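Local coordinates for protein ethylbenzene dehydrogenase alpha-subunit (PDB 2IVF) that binds an iron/sulfur cluster, a molybdenum atom and the ligands MGD and MD1 as the alpha subunit of a molybdopterin oxidoreductase, at residues N78-C92 / M661-D675. Sequence-based numbering, arbitrary orientation.
Sequences NWGSHLNICWPQGSC and MTTPCSGNPFFTFVD. With SF4 (iron/sulfur cluster), chain K; MGD (2-amino-5,6-dimercapto-7-methyl-3,7,8a,9-tetrahydro-8-oxa-1,3,9,10-tetraaza-anthracen-4-one guanosine dinucleotide), chain M.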
ATOM      1  N   ASN A  78      12.121  -5.174 -20.014  1.00 22.67           N
ATOM      2  CA  ASN A  78      12.655  -6.328 -19.263  1.00 23.65           C
ATOM      3  C   ASN A  78      11.651  -6.781 -18.220  1.00 23.72           C
ATOM      4  O   ASN A  78      10.715  -6.049 -17.895  1.00 23.84           O
ATOM      5  CB  ASN A  78      13.908  -5.892 -18.504  1.00 24.30           C
ATOM      6  CG  ASN A  78      15.039  -5.460 -19.438  1.00 27.49           C
ATOM      7  OD1 ASN A  78      15.132  -4.310 -19.803  1.00 33.11           O
ATOM      8  ND2 ASN A  78      15.902  -6.378 -19.793  1.00 32.56           N
ATOM      9  N   TRP A  79      11.899  -7.946 -17.623  1.00 22.90           N
ATOM     10  CA  TRP A  79      11.103  -8.396 -16.518  1.00 23.58           C
ATOM     11  C   TRP A  79      11.533  -7.720 -15.228  1.00 22.81           C
ATOM     12  O   TRP A  79      12.707  -7.564 -14.947  1.00 21.28           O
ATOM     13  CB  TRP A  79      11.256  -9.913 -16.293  1.00 23.42           C
ATOM     14  CG  TRP A  79      10.726 -10.773 -17.353  1.00 22.30           C
ATOM     15  CD1 TRP A  79      11.392 -11.774 -17.977  1.00 22.76           C
ATOM     16  CD2 TRP A  79       9.431 -10.729 -17.929  1.00 21.61           C
ATOM     17  NE1 TRP A  79      10.560 -12.406 -18.876  1.00 24.92           N
ATOM     18  CE2 TRP A  79       9.355 -11.778 -18.869  1.00 22.65           C
ATOM     19  CE3 TRP A  79       8.299  -9.924 -17.716  1.00 23.31           C
ATOM     20  CZ2 TRP A  79       8.222 -12.022 -19.623  1.00 24.04           C
ATOM     21  CZ3 TRP A  79       7.170 -10.189 -18.458  1.00 22.41           C
ATOM     22  CH2 TRP A  79       7.136 -11.225 -19.382  1.00 22.97           C
ATOM     23  N   GLY A  80      10.545  -7.316 -14.438  1.00 23.73           N
ATOM     24  CA  GLY A  80      10.830  -6.841 -13.108  1.00 23.39           C
ATOM     25  C   GLY A  80       9.759  -7.221 -12.112  1.00 23.49           C
ATOM     26  O   GLY A  80       8.663  -7.633 -12.453  1.00 22.71           O
ATOM     27  N   SER A  81      10.156  -7.124 -10.858  1.00 23.26           N
ATOM     28  CA  SER A  81       9.282  -7.245  -9.719  1.00 23.73           C
ATOM     29  C   SER A  81       9.986  -6.522  -8.563  1.00 22.27           C
ATOM     30  O   SER A  81      11.033  -5.872  -8.776  1.00 23.46           O
ATOM     31  CB  SER A  81       8.963  -8.707  -9.363  1.00 23.36           C
ATOM     32  OG  SER A  81       7.822  -8.760  -8.536  1.00 23.66           O
ATOM     33  N   HIS A  82       9.403  -6.602  -7.368  1.00 23.07           N
ATOM     34  CA  HIS A  82       9.875  -5.874  -6.179  1.00 23.43           C
ATOM     35  C   HIS A  82      10.222  -6.864  -5.057  1.00 24.54           C
ATOM     36  O   HIS A  82       9.499  -7.813  -4.844  1.00 25.81           O
ATOM     37  CB  HIS A  82       8.782  -4.861  -5.822  1.00 22.46           C
ATOM     38  CG  HIS A  82       8.179  -4.217  -7.040  1.00 23.18           C
ATOM     39  ND1 HIS A  82       6.906  -4.504  -7.512  1.00 25.09           N
ATOM     40  CD2 HIS A  82       8.745  -3.414  -7.971  1.00 25.83           C
ATOM     41  CE1 HIS A  82       6.708  -3.871  -8.655  1.00 23.21           C
ATOM     42  NE2 HIS A  82       7.799  -3.177  -8.942  1.00 24.51           N
ATOM     43  N   LEU A  83      11.358  -6.667  -4.385  1.00 23.98           N
ATOM     44  CA  LEU A  83      11.837  -7.645  -3.420  1.00 24.39           C
ATOM     45  C   LEU A  83      11.399  -7.305  -2.000  1.00 24.09           C
ATOM     46  O   LEU A  83      11.468  -8.158  -1.133  1.00 24.02           O
ATOM     47  CB  LEU A  83      13.347  -7.782  -3.526  1.00 25.34           C
ATOM     48  CG  LEU A  83      13.853  -8.385  -4.850  1.00 27.75           C
ATOM     49  CD1 LEU A  83      12.959  -9.490  -5.422  1.00 29.48           C
ATOM     50  CD2 LEU A  83      14.006  -7.301  -5.883  1.00 29.90           C
ATOM     51  N   ASN A  84      10.902  -6.080  -1.802  1.00 23.18           N
ATOM     52  CA  ASN A  84      10.222  -5.675  -0.573  1.00 24.44           C
ATOM     53  C   ASN A  84       9.238  -6.725  -0.167  1.00 23.91           C
ATOM     54  O   ASN A  84       8.584  -7.296  -0.975  1.00 23.03           O
ATOM     55  CB  ASN A  84       9.606  -4.246  -0.629  1.00 22.91           C
ATOM     56  CG  ASN A  84       8.646  -3.991  -1.781  1.00 26.22           C
ATOM     57  OD1 ASN A  84       8.500  -2.825  -2.229  1.00 25.79           O
ATOM     58  ND2 ASN A  84       7.965  -5.046  -2.276  1.00 24.66           N
ATOM     59  N   ILE A  85       9.219  -7.057   1.113  1.00 24.52           N
ATOM     60  CA  ILE A  85       8.314  -8.097   1.553  1.00 23.91           C
ATOM     61  C   ILE A  85       6.898  -7.570   1.781  1.00 23.15           C
ATOM     62  O   ILE A  85       6.469  -7.283   2.888  1.00 22.59           O
ATOM     63  CB  ILE A  85       8.869  -8.901   2.761  1.00 24.23           C
ATOM     64  CG1 ILE A  85      10.201  -9.560   2.381  1.00 23.30           C
ATOM     65  CG2 ILE A  85       7.861  -9.979   3.168  1.00 24.69           C
ATOM     66  CD1 ILE A  85      10.134 -10.481   1.072  1.00 23.37           C
ATOM     67  N   CYS A  86       6.159  -7.414   0.683  1.00 23.08           N
ATOM     68  CA  CYS A  86       4.727  -7.557   0.766  1.00 21.77           C
ATOM     69  C   CYS A  86       4.483  -8.994   1.175  1.00 22.55           C
ATOM     70  O   CYS A  86       5.315  -9.855   0.906  1.00 23.94           O
ATOM     71  CB  CYS A  86       4.074  -7.211  -0.573  1.00 21.79           C
ATOM     72  SG  CYS A  86       5.055  -7.801  -2.017  1.00 23.76           S
ATOM     73  N   TRP A  87       3.334  -9.255   1.805  1.00 22.17           N
ATOM     74  CA  TRP A  87       2.979 -10.557   2.287  1.00 23.11           C
ATOM     75  C   TRP A  87       1.465 -10.736   2.225  1.00 23.41           C
ATOM     76  O   TRP A  87       0.699  -9.856   2.647  1.00 22.98           O
ATOM     77  CB  TRP A  87       3.446 -10.811   3.733  1.00 25.07           C
ATOM     78  CG  TRP A  87       3.481 -12.266   3.971  1.00 23.57           C
ATOM     79  CD1 TRP A  87       2.497 -13.023   4.530  1.00 25.61           C
ATOM     80  CD2 TRP A  87       4.496 -13.170   3.555  1.00 24.09           C
ATOM     81  NE1 TRP A  87       2.856 -14.343   4.516  1.00 26.11           N
ATOM     82  CE2 TRP A  87       4.089 -14.460   3.939  1.00 25.18           C
ATOM     83  CE3 TRP A  87       5.739 -13.010   2.947  1.00 28.04           C
ATOM     84  CZ2 TRP A  87       4.877 -15.604   3.729  1.00 27.35           C
ATOM     85  CZ3 TRP A  87       6.504 -14.147   2.677  1.00 28.70           C
ATOM     86  CH2 TRP A  87       6.087 -15.436   3.116  1.00 28.12           C
ATOM     87  N   PRO A  88       1.029 -11.883   1.701  1.00 23.71           N
ATOM     88  CA  PRO A  88       1.824 -12.852   0.943  1.00 23.77           C
ATOM     89  C   PRO A  88       2.593 -12.110  -0.125  1.00 22.53           C
ATOM     90  O   PRO A  88       2.072 -11.145  -0.674  1.00 22.36           O
ATOM     91  CB  PRO A  88       0.763 -13.751   0.345  1.00 23.14           C
ATOM     92  CG  PRO A  88      -0.310 -13.770   1.341  1.00 24.54           C
ATOM     93  CD  PRO A  88      -0.370 -12.344   1.863  1.00 23.79           C
ATOM     94  N   GLN A  89       3.838 -12.505  -0.384  1.00 22.86           N
ATOM     95  CA  GLN A  89       4.649 -11.734  -1.340  1.00 23.23           C
ATOM     96  C   GLN A  89       3.939 -11.716  -2.670  1.00 24.12           C
ATOM     97  O   GLN A  89       3.540 -12.755  -3.147  1.00 25.96           O
ATOM     98  CB  GLN A  89       6.054 -12.314  -1.447  1.00 22.93           C
ATOM     99  CG  GLN A  89       7.151 -11.266  -1.491  1.00 26.78           C
ATOM    100  CD  GLN A  89       7.374 -10.726  -2.874  1.00 27.64           C
ATOM    101  OE1 GLN A  89       7.067 -11.392  -3.861  1.00 28.04           O
ATOM    102  NE2 GLN A  89       7.907  -9.490  -2.963  1.00 26.70           N
ATOM    103  N   GLY A  90       3.744 -10.545  -3.279  1.00 24.16           N
ATOM    104  CA  GLY A  90       2.880 -10.516  -4.452  1.00 23.41           C
ATOM    105  C   GLY A  90       3.481 -11.261  -5.631  1.00 23.14           C
ATOM    106  O   GLY A  90       2.753 -11.851  -6.446  1.00 21.63           O
ATOM    107  N   SER A  91       4.810 -11.227  -5.731  1.00 24.02           N
ATOM    108  CA  SER A  91       5.571 -11.866  -6.801  1.00 24.31           C
ATOM    109  C   SER A  91       4.970 -11.515  -8.127  1.00 23.74           C
ATOM    110  O   SER A  91       4.828 -12.365  -9.023  1.00 23.41           O
ATOM    111  CB  SER A  91       5.648 -13.414  -6.711  1.00 25.28           C
ATOM    112  OG  SER A  91       6.410 -13.767  -5.614  1.00 33.93           O
ATOM    113  N   CYS A  92       4.640 -10.242  -8.239  1.00 22.02           N
ATOM    114  CA  CYS A  92       4.002  -9.716  -9.416  1.00 21.98           C
ATOM    115  C   CYS A  92       4.993  -9.459 -10.502  1.00 21.34           C
ATOM    116  O   CYS A  92       5.939  -8.723 -10.271  1.00 23.81           O
ATOM    117  CB  CYS A  92       3.349  -8.395  -9.047  1.00 20.90           C
ATOM    118  SG  CYS A  92       2.338  -8.432  -7.596  1.00 22.68           S
ATOM    119  N   MET A 661      15.204 -12.792  -7.503  1.00 24.32           N
ATOM    120  CA  MET A 661      14.012 -13.580  -7.653  1.00 26.36           C
ATOM    121  C   MET A 661      13.146 -13.256  -6.463  1.00 24.81           C
ATOM    122  O   MET A 661      13.682 -13.093  -5.367  1.00 23.61           O
ATOM    123  CB  MET A 661      14.392 -15.025  -7.566  1.00 25.60           C
ATOM    124  CG  MET A 661      13.341 -15.980  -7.892  1.00 28.38           C
ATOM    125  SD  MET A 661      14.172 -17.584  -8.108  1.00 35.98           S
ATOM    126  CE  MET A 661      14.822 -17.806  -6.489  1.00 18.42           C
ATOM    127  N   THR A 662      11.834 -13.175  -6.661  1.00 24.54           N
ATOM    128  CA  THR A 662      10.942 -12.914  -5.540  1.00 25.36           C
ATOM    129  C   THR A 662      10.900 -14.123  -4.582  1.00 25.68           C
ATOM    130  O   THR A 662      11.476 -15.160  -4.853  1.00 27.56           O
ATOM    131  CB  THR A 662       9.570 -12.593  -6.040  1.00 25.76           C
ATOM    132  OG1 THR A 662       9.118 -13.674  -6.851  1.00 27.59           O
ATOM    133  CG2 THR A 662       9.609 -11.322  -6.877  1.00 26.66           C
ATOM    134  N   THR A 663      10.315 -13.928  -3.408  1.00 26.67           N
ATOM    135  CA  THR A 663      10.281 -14.954  -2.378  1.00 26.25           C
ATOM    136  C   THR A 663       8.840 -15.202  -2.033  1.00 24.71           C
ATOM    137  O   THR A 663       8.315 -14.648  -1.063  1.00 26.33           O
ATOM    138  CB  THR A 663      11.026 -14.510  -1.108  1.00 28.00           C
ATOM    139  OG1 THR A 663      10.444 -13.293  -0.597  1.00 28.48           O
ATOM    140  CG2 THR A 663      12.497 -14.268  -1.436  1.00 27.04           C
ATOM    141  N   PRO A 664       8.172 -16.017  -2.836  1.00 25.08           N
ATOM    142  CA  PRO A 664       6.727 -16.236  -2.640  1.00 23.91           C
ATOM    143  C   PRO A 664       6.418 -17.228  -1.490  1.00 25.12           C
ATOM    144  O   PRO A 664       7.278 -18.048  -1.058  1.00 25.14           O
ATOM    145  CB  PRO A 664       6.316 -16.872  -3.969  1.00 25.57           C
ATOM    146  CG  PRO A 664       7.513 -17.641  -4.351  1.00 23.78           C
ATOM    147  CD  PRO A 664       8.673 -16.810  -3.959  1.00 24.10           C
ATOM    148  N   CYS A 665       5.168 -17.212  -1.050  1.00 24.30           N
ATOM    149  CA  CYS A 665       4.661 -18.239  -0.199  1.00 23.67           C
ATOM    150  C   CYS A 665       3.440 -18.839  -0.902  1.00 23.50           C
ATOM    151  O   CYS A 665       3.197 -18.594  -2.098  1.00 23.61           O
ATOM    152  CB  CYS A 665       4.292 -17.628   1.133  1.00 23.82           C
ATOM    153  SG  CYS A 665       2.977 -16.391   1.009  1.00 25.07           S
ATOM    154  N   SER A 666       2.680 -19.650  -0.172  1.00 23.32           N
ATOM    155  CA  SER A 666       1.484 -20.283  -0.712  1.00 22.69           C
ATOM    156  C   SER A 666       0.485 -19.328  -1.378  1.00 22.87           C
ATOM    157  O   SER A 666      -0.180 -19.728  -2.343  1.00 23.32           O
ATOM    158  CB  SER A 666       0.775 -21.080   0.399  1.00 22.45           C
ATOM    159  OG  SER A 666       0.396 -20.242   1.463  1.00 24.56           O
ATOM    160  N   GLY A 667       0.386 -18.097  -0.866  1.00 21.03           N
ATOM    161  CA  GLY A 667      -0.667 -17.174  -1.265  1.00 22.40           C
ATOM    162  C   GLY A 667      -0.654 -16.896  -2.751  1.00 22.76           C
ATOM    163  O   GLY A 667      -1.652 -17.098  -3.419  1.00 22.12           O
ATOM    164  N   ASN A 668       0.509 -16.448  -3.255  1.00 23.40           N
ATOM    165  CA  ASN A 668       0.728 -16.195  -4.669  1.00 22.47           C
ATOM    166  C   ASN A 668       1.921 -17.083  -5.008  1.00 22.25           C
ATOM    167  O   ASN A 668       3.053 -16.639  -4.919  1.00 21.73           O
ATOM    168  CB  ASN A 668       1.094 -14.748  -4.953  1.00 22.42           C
ATOM    169  CG  ASN A 668      -0.058 -13.785  -4.876  1.00 25.00           C
ATOM    170  OD1 ASN A 668      -1.160 -14.076  -4.366  1.00 23.46           O
ATOM    171  ND2 ASN A 668       0.182 -12.598  -5.437  1.00 24.73           N
ATOM    172  N   PRO A 669       1.657 -18.354  -5.305  1.00 23.05           N
ATOM    173  CA  PRO A 669       2.673 -19.410  -5.260  1.00 23.55           C
ATOM    174  C   PRO A 669       3.530 -19.577  -6.529  1.00 23.16           C
ATOM    175  O   PRO A 669       3.614 -20.670  -7.127  1.00 22.55           O
ATOM    176  CB  PRO A 669       1.846 -20.646  -4.970  1.00 23.87           C
ATOM    177  CG  PRO A 669       0.538 -20.374  -5.692  1.00 24.03           C
ATOM    178  CD  PRO A 669       0.319 -18.894  -5.691  1.00 23.97           C
ATOM    179  N   PHE A 670       4.250 -18.513  -6.860  1.00 23.23           N
ATOM    180  CA  PHE A 670       5.077 -18.464  -8.071  1.00 22.86           C
ATOM    181  C   PHE A 670       6.245 -17.576  -7.794  1.00 23.67           C
ATOM    182  O   PHE A 670       6.093 -16.517  -7.123  1.00 23.24           O
ATOM    183  CB  PHE A 670       4.300 -17.925  -9.312  1.00 23.38           C
ATOM    184  CG  PHE A 670       3.170 -16.990  -8.987  1.00 22.94           C
ATOM    185  CD1 PHE A 670       3.374 -15.623  -8.865  1.00 25.81           C
ATOM    186  CD2 PHE A 670       1.882 -17.476  -8.849  1.00 22.94           C
ATOM    187  CE1 PHE A 670       2.324 -14.771  -8.547  1.00 24.19           C
ATOM    188  CE2 PHE A 670       0.819 -16.653  -8.526  1.00 25.65           C
ATOM    189  CZ  PHE A 670       1.026 -15.275  -8.407  1.00 24.55           C
ATOM    190  N   PHE A 671       7.416 -17.998  -8.286  1.00 22.63           N
ATOM    191  CA  PHE A 671       8.624 -17.178  -8.211  1.00 23.12           C
ATOM    192  C   PHE A 671       8.715 -16.319  -9.441  1.00 23.04           C
ATOM    193  O   PHE A 671       8.386 -16.760 -10.551  1.00 21.41           O
ATOM    194  CB  PHE A 671       9.853 -18.075  -8.229  1.00 24.01           C
ATOM    195  CG  PHE A 671      10.152 -18.713  -6.936  1.00 22.79           C
ATOM    196  CD1 PHE A 671       9.460 -19.830  -6.517  1.00 23.39           C
ATOM    197  CD2 PHE A 671      11.132 -18.186  -6.118  1.00 27.27           C
ATOM    198  CE1 PHE A 671       9.758 -20.438  -5.300  1.00 24.37           C
ATOM    199  CE2 PHE A 671      11.441 -18.785  -4.904  1.00 25.49           C
ATOM    200  CZ  PHE A 671      10.744 -19.915  -4.507  1.00 25.90           C
ATOM    201  N   THR A 672       9.229 -15.118  -9.271  1.00 23.11           N
ATOM    202  CA  THR A 672       9.277 -14.150 -10.407  1.00 23.45           C
ATOM    203  C   THR A 672      10.680 -13.608 -10.502  1.00 23.61           C
ATOM    204  O   THR A 672      11.367 -13.350  -9.493  1.00 23.95           O
ATOM    205  CB  THR A 672       8.215 -13.042 -10.221  1.00 23.18           C
ATOM    206  OG1 THR A 672       6.908 -13.629 -10.295  1.00 25.59           O
ATOM    207  CG2 THR A 672       8.312 -11.926 -11.269  1.00 22.01           C
ATOM    208  N   PHE A 673      11.122 -13.504 -11.747  1.00 24.17           N
ATOM    209  CA  PHE A 673      12.434 -13.002 -12.114  1.00 24.10           C
ATOM    210  C   PHE A 673      12.512 -11.483 -12.114  1.00 24.21           C
ATOM    211  O   PHE A 673      11.601 -10.783 -12.570  1.00 25.34           O
ATOM    212  CB  PHE A 673      12.779 -13.527 -13.503  1.00 24.29           C
ATOM    213  CG  PHE A 673      14.077 -13.030 -14.049  1.00 23.64           C
ATOM    214  CD1 PHE A 673      15.260 -13.284 -13.390  1.00 28.28           C
ATOM    215  CD2 PHE A 673      14.120 -12.340 -15.229  1.00 25.58           C
ATOM    216  CE1 PHE A 673      16.511 -12.833 -13.923  1.00 27.10           C
ATOM    217  CE2 PHE A 673      15.333 -11.913 -15.779  1.00 26.17           C
ATOM    218  CZ  PHE A 673      16.532 -12.164 -15.119  1.00 24.78           C
ATOM    219  N   VAL A 674      13.610 -10.965 -11.566  1.00 23.41           N
ATOM    220  CA  VAL A 674      13.842  -9.560 -11.581  1.00 23.55           C
ATOM    221  C   VAL A 674      15.152  -9.358 -12.315  1.00 23.79           C
ATOM    222  O   VAL A 674      16.212  -9.758 -11.851  1.00 23.02           O
ATOM    223  CB  VAL A 674      13.892  -8.933 -10.177  1.00 23.50           C
ATOM    224  CG1 VAL A 674      14.144  -7.409 -10.295  1.00 21.72           C
ATOM    225  CG2 VAL A 674      12.624  -9.213  -9.341  1.00 24.41           C
ATOM    226  N   ASP A 675      15.060  -8.736 -13.478  1.00 24.13           N
ATOM    227  CA  ASP A 675      16.214  -8.497 -14.279  1.00 24.09           C
ATOM    228  C   ASP A 675      16.978  -7.276 -13.767  1.00 24.28           C
ATOM    229  O   ASP A 675      16.446  -6.424 -13.048  1.00 24.32           O
ATOM    230  CB  ASP A 675      15.826  -8.292 -15.760  1.00 23.92           C
ATOM    231  CG  ASP A 675      16.924  -8.717 -16.732  1.00 25.36           C
ATOM    232  OD1 ASP A 675      18.080  -9.011 -16.342  1.00 21.53           O
ATOM    233  OD2 ASP A 675      16.630  -8.733 -17.949  1.00 26.08           O
TER
HETATM  234 FE1  SF4 K1984       3.147  -4.549  -5.013  1.00 26.13          FE
HETATM  235 FE2  SF4 K1984       3.329  -6.949  -6.270  1.00 25.31          FE
HETATM  236 FE3  SF4 K1984       5.472  -5.370  -6.158  1.00 24.94          FE
HETATM  237 FE4  SF4 K1984       4.554  -6.586  -3.875  1.00 25.16          FE
HETATM  238  S1  SF4 K1984       5.497  -7.618  -5.655  1.00 26.63           S
HETATM  239  S2  SF4 K1984       5.227  -4.346  -4.144  1.00 23.36           S
HETATM  240  S3  SF4 K1984       2.310  -6.574  -4.315  1.00 24.81           S
HETATM  241  S4  SF4 K1984       3.514  -4.901  -7.277  1.00 26.13           S
HETATM  242  PB  MGD M1986      -2.101  -6.038   9.779  1.00 13.50           P
HETATM  243  O1B MGD M1986      -1.828  -5.012   8.736  1.00 13.53           O
HETATM  244  O2B MGD M1986      -1.381  -5.846  11.064  1.00 16.27           O
HETATM  245  O3B MGD M1986      -1.859  -7.536   9.350  1.00 15.54           O
HETATM  246  O3A MGD M1986      -0.668  -7.568   7.099  1.00 13.42           O
HETATM  247  PA  MGD M1986      -1.871  -8.253   7.892  1.00 14.85           P
HETATM  248  O1A MGD M1986      -3.077  -7.964   7.108  1.00 13.45           O
HETATM  249  O2A MGD M1986      -1.554  -9.640   8.180  1.00 13.70           O
HETATM  250  O5' MGD M1986      -3.676  -6.080  10.100  1.00 15.42           O
HETATM  251  C5' MGD M1986      -4.354  -4.860  10.432  1.00 10.50           C
HETATM  252  C4' MGD M1986      -5.736  -5.169  11.001  1.00 12.02           C
HETATM  253  O4' MGD M1986      -5.610  -5.788  12.273  1.00 14.93           O
HETATM  254  C3' MGD M1986      -6.292  -3.801  11.322  1.00 12.42           C
HETATM  255  O3' MGD M1986      -7.044  -3.382  10.189  1.00 13.73           O
HETATM  256  C2' MGD M1986      -7.179  -4.073  12.544  1.00 15.07           C
HETATM  257  O2' MGD M1986      -8.561  -3.869  12.197  1.00 17.21           O
HETATM  258  C1' MGD M1986      -6.889  -5.545  12.880  1.00 14.09           C
HETATM  259  N9  MGD M1986      -6.776  -5.693  14.351  1.00 13.82           N
HETATM  260  C8  MGD M1986      -5.977  -5.027  15.198  1.00 15.66           C
HETATM  261  N7  MGD M1986      -6.131  -5.479  16.448  1.00 15.10           N
HETATM  262  C5  MGD M1986      -7.050  -6.475  16.375  1.00 16.12           C
HETATM  263  C6  MGD M1986      -7.675  -7.324  17.278  1.00 15.83           C
HETATM  264  O6  MGD M1986      -7.489  -7.321  18.502  1.00 15.84           O
HETATM  265  N1  MGD M1986      -8.592  -8.247  16.768  1.00 16.39           N
HETATM  266  C2  MGD M1986      -8.948  -8.357  15.415  1.00 15.83           C
HETATM  267  N2  MGD M1986      -9.878  -9.289  15.013  1.00 13.58           N
HETATM  268  N3  MGD M1986      -8.315  -7.543  14.558  1.00 13.40           N
HETATM  269  C4  MGD M1986      -7.419  -6.618  15.019  1.00 14.16           C
HETATM  270  C10 MGD M1986       0.628  -7.623   7.570  1.00 14.53           C
HETATM  271  C11 MGD M1986       1.532  -8.032   6.433  1.00 13.30           C
HETATM  272  O11 MGD M1986       1.374  -7.121   5.424  1.00 13.50           O
HETATM  273  C12 MGD M1986       3.008  -8.212   6.818  1.00 15.42           C
HETATM  274  S12 MGD M1986       3.489  -8.825   8.394  1.00 15.44           S
HETATM  275  C13 MGD M1986       3.986  -7.892   5.909  1.00 14.58           C
HETATM  276  S13 MGD M1986       5.646  -8.122   6.335  1.00 14.84           S
HETATM  277  C14 MGD M1986       3.630  -7.331   4.575  1.00 16.59           C
HETATM  278  N15 MGD M1986       3.824  -5.856   4.671  1.00 14.50           N
HETATM  279  C16 MGD M1986       3.071  -4.965   3.884  1.00 14.22           C
HETATM  280  C17 MGD M1986       3.318  -3.617   3.835  1.00 13.16           C
HETATM  281  O17 MGD M1986       4.230  -3.094   4.519  1.00 15.69           O
HETATM  282  N18 MGD M1986       2.492  -2.823   3.013  1.00 14.02           N
HETATM  283  C19 MGD M1986       1.485  -3.339   2.257  1.00 12.14           C
HETATM  284  N19 MGD M1986       0.753  -2.488   1.511  1.00 14.20           N
HETATM  285  N20 MGD M1986       1.251  -4.656   2.360  1.00 13.91           N
HETATM  286  C21 MGD M1986       2.024  -5.457   3.111  1.00 12.01           C
HETATM  287  N22 MGD M1986       1.763  -6.821   3.186  1.00 14.92           N
HETATM  288  C23 MGD M1986       2.125  -7.623   4.318  1.00 14.40           C
HETATM  289  O   HOH W   1      14.082  -5.388 -13.933  1.00 16.64           O
HETATM  290  O   HOH W   2      11.505 -10.928  -2.127  1.00 28.65           O
HETATM  291  O   HOH W   3       3.384 -15.409  -2.541  1.00 13.31           O
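S91 is lodged between T662 and T672. Its OG and T662 OG1 share a hydrogen bond of 3.0 Å, and its carbonyl O takes a short one, 2.7 Å, from T672 OG1, which comes in from above the carbonyl plane. T662 OG1 sits between its own backbone N and carbonyl carbon (chi1 57°), a rotamer that also lets it accept from T672 N; the methyl CG2 is thereby left to pack against S81 CB and OG. One residue back, the G90 carbonyl is gripped by N668 ND2 at 2.9 Å, nearly straight (173°) and in the plane of the N668 amide, whose OD1 is held by Y261 and S264. The edge of the F670 ring meets S91 O.

Residues 81-92 form the cluster-binding loop of this molybdopterin oxidoreductase subunit: H82 ND1, C86 SG and C92 SG each bind an iron of the iron/sulfur cluster, while the backbone at I85–W87 touches MGD. H82 NE2 is hydrogen-bonded to Y656 OH. Q89 turns its bent side chain back into this loop, NE2 donating to the carbonyls of H82 and N84, while its CB lies 3.3 Å from T663 O.

C665 SG makes a sulfur-aromatic contact over one face of the W87 six-membered ring, displaced toward its rim (3.9 Å from the centroid), with CB against CZ2; SG also touches P88 CB. W87 NE1 is held by A480 O. At the other end, D675 N bonds to W79 O, and N78 ND2 reaches D675 OD2 at 3.1 Å from above the carboxylate plane, with N78 OD1 taken by K76.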